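Transcriptional regulator, LacI family (Arthrobacter sp., PDB 4RKQ) probably regulates transcription by binding operator DNA in response to a sugar or related small-molecule effector sensed by its periplasmic-binding-protein-like core. Local coordinates at residues L20-L25 with V48-Y53. Sequence-based numbering, arbitrary orientation.
Sequences LAIPDL and VVVDDY
Tyr53 lays its ring over Pro23 where two parallel strands run out into loops. Its CG sits between the backbone N and the carbonyl carbon (chi1 66°), which swings the ring back across residues 22-23. Beyond CB, CG and CD2 lie by Ile22 O, and CE2 reaches Ile22 C at 3.4 Å. CD1, CE1 and CZ lie against Pro23 CA, which makes a CH-pi contact 3.7 Å from the ring centroid. OH rests 3.6 Å from Pro23 CB and hydrogen-bonds Tyr77 O. With an alanine here, Pro23 CA would probably lose the ring face it packs against, and Tyr77 O its hydroxyl partner.

Three backbone hydrogen bonds join the strands. A fourth, from Tyr53 N to Ile22 O (3.0 Å), continues the pattern just past the strand end. Leu20 and Val50 lie side by side on one face, with Leu20 CD2 3.9 Å from Val50 CG2. The Ile22 side chain crosses that of Val50 at an angle. Asp52 lies further along this face. Its OD2 takes a 2.7 Å bond from a water, which accepts from Leu25 N. Leu25 CD1 packs 3.4 Å from the same OD2. Asp51, on the other face with Ala21, salt-bridges Arg58 and hydrogen-bonds His66.

Strands 17-22 and 47-52 flank helix 29-43 in a beta-alpha-beta unit of this family's Rossmann-like fold. Strand 47-52 is outermost within its chain; Val50 packs on, and its backbone hydrogen-bonds, the second subunit, so this edge lies at the interface. Apolar packing thus holds the strand face, while His55, Gly54 and water satisfy the buried Asp52 carboxylate.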
loop_
_atom_site.group_PDB
_atom_site.type_symbol
_atom_site.label_atom_id
_atom_site.label_comp_id
_atom_site.label_asym_id
_atom_site.label_seq_id
_atom_site.Cartn_x
_atom_site.Cartn_y
_atom_site.Cartn_z
ATOM N N LEU A 20 4.322 -4.377 15.353
ATOM C CA LEU A 20 3.676 -3.252 14.753
ATOM C C LEU A 20 2.231 -3.653 14.502
ATOM O O LEU A 20 1.951 -4.614 13.778
ATOM C CB LEU A 20 4.377 -2.972 13.421
ATOM C CG LEU A 20 4.429 -1.720 12.608
ATOM C CD1 LEU A 20 4.501 -0.467 13.461
ATOM C CD2 LEU A 20 5.682 -1.902 11.724
ATOM N N ALA A 21 1.312 -2.916 15.096
ATOM C CA ALA A 21 -0.126 -3.188 14.933
ATOM C C ALA A 21 -0.765 -2.118 13.981
ATOM O O ALA A 21 -0.672 -0.902 14.221
ATOM C CB ALA A 21 -0.802 -3.191 16.291
ATOM N N ILE A 22 -1.349 -2.560 12.885
ATOM C CA ILE A 22 -2.022 -1.636 11.984
ATOM C C ILE A 22 -3.438 -2.141 11.685
ATOM O O ILE A 22 -3.617 -3.334 11.587
ATOM C CB ILE A 22 -1.264 -1.401 10.683
ATOM C CG1 ILE A 22 -0.858 -2.712 10.110
ATOM C CG2 ILE A 22 0.000 -0.556 10.966
ATOM C CD1 ILE A 22 -0.498 -2.628 8.657
ATOM N N PRO A 23 -4.396 -1.216 11.561
ATOM C CA PRO A 23 -5.786 -1.616 11.398
ATOM C C PRO A 23 -6.134 -2.161 10.031
ATOM O O PRO A 23 -7.136 -2.781 9.908
ATOM C CB PRO A 23 -6.568 -0.327 11.641
ATOM C CG PRO A 23 -5.620 0.760 11.421
ATOM C CD PRO A 23 -4.259 0.235 11.735
ATOM N N ASP A 24 -5.354 -1.854 9.001
ATOM C CA ASP A 24 -5.561 -2.448 7.680
ATOM C C ASP A 24 -4.331 -2.217 6.869
ATOM O O ASP A 24 -3.447 -1.483 7.285
ATOM C CB ASP A 24 -6.780 -1.842 6.953
ATOM C CG ASP A 24 -6.647 -0.345 6.704
ATOM O OD1 ASP A 24 -5.759 0.095 5.927
ATOM O OD2 ASP A 24 -7.432 0.403 7.309
ATOM N N LEU A 25 -4.270 -2.885 5.723
ATOM C CA LEU A 25 -3.212 -2.698 4.721
ATOM C C LEU A 25 -3.794 -2.182 3.393
ATOM O O LEU A 25 -3.113 -2.089 2.397
ATOM C CB LEU A 25 -2.519 -4.026 4.474
ATOM C CG LEU A 25 -1.539 -4.514 5.563
ATOM C CD1 LEU A 25 -1.223 -5.985 5.396
ATOM C CD2 LEU A 25 -0.280 -3.686 5.508
ATOM N N VAL A 48 11.150 -7.332 13.519
ATOM C CA VAL A 48 9.835 -6.692 13.526
ATOM C C VAL A 48 8.808 -7.669 12.930
ATOM O O VAL A 48 9.064 -8.344 11.918
ATOM C CB VAL A 48 9.781 -5.400 12.679
ATOM C CG1 VAL A 48 8.411 -4.729 12.763
ATOM C CG2 VAL A 48 10.845 -4.402 13.100
ATOM N N VAL A 49 7.661 -7.754 13.570
ATOM C CA VAL A 49 6.513 -8.486 13.019
ATOM C C VAL A 49 5.275 -7.554 12.966
ATOM O O VAL A 49 5.008 -6.775 13.899
ATOM C CB VAL A 49 6.155 -9.727 13.830
ATOM C CG1 VAL A 49 7.172 -10.834 13.541
ATOM C CG2 VAL A 49 6.095 -9.413 15.315
ATOM N N VAL A 50 4.530 -7.650 11.865
ATOM C CA VAL A 50 3.370 -6.804 11.638
ATOM C C VAL A 50 2.106 -7.644 11.825
ATOM O O VAL A 50 2.060 -8.769 11.318
ATOM C CB VAL A 50 3.415 -6.210 10.211
ATOM C CG1 VAL A 50 2.137 -5.448 9.924
ATOM C CG2 VAL A 50 4.618 -5.280 10.094
ATOM N N ASP A 51 1.146 -7.136 12.596
ATOM C CA ASP A 51 -0.198 -7.744 12.683
ATOM C C ASP A 51 -1.198 -6.729 12.067
ATOM O O ASP A 51 -1.422 -5.635 12.648
ATOM C CB ASP A 51 -0.558 -7.999 14.125
ATOM C CG ASP A 51 -1.913 -8.720 14.302
ATOM O OD1 ASP A 51 -2.774 -8.708 13.396
ATOM O OD2 ASP A 51 -2.113 -9.277 15.396
ATOM N N ASP A 52 -1.758 -7.109 10.908
ATOM C CA ASP A 52 -2.813 -6.369 10.232
ATOM C C ASP A 52 -4.092 -6.916 10.853
ATOM O O ASP A 52 -4.472 -8.082 10.560
ATOM C CB ASP A 52 -2.796 -6.628 8.731
ATOM C CG ASP A 52 -4.076 -6.212 8.028
ATOM O OD1 ASP A 52 -4.921 -5.502 8.617
ATOM O OD2 ASP A 52 -4.259 -6.665 6.878
ATOM N N TYR A 53 -4.703 -6.121 11.721
ATOM C CA TYR A 53 -5.863 -6.602 12.490
ATOM C C TYR A 53 -7.228 -6.229 11.894
ATOM O O TYR A 53 -8.254 -6.405 12.531
ATOM C CB TYR A 53 -5.783 -6.219 13.975
ATOM C CG TYR A 53 -5.871 -4.767 14.285
ATOM C CD1 TYR A 53 -7.081 -4.145 14.454
ATOM C CD2 TYR A 53 -4.687 -3.995 14.473
ATOM C CE1 TYR A 53 -7.149 -2.789 14.769
ATOM C CE2 TYR A 53 -4.750 -2.645 14.785
ATOM C CZ TYR A 53 -5.974 -2.056 14.904
ATOM O OH TYR A 53 -6.070 -0.737 15.219
HETATM O O HOH W 1 -5.928 -5.145 5.341
#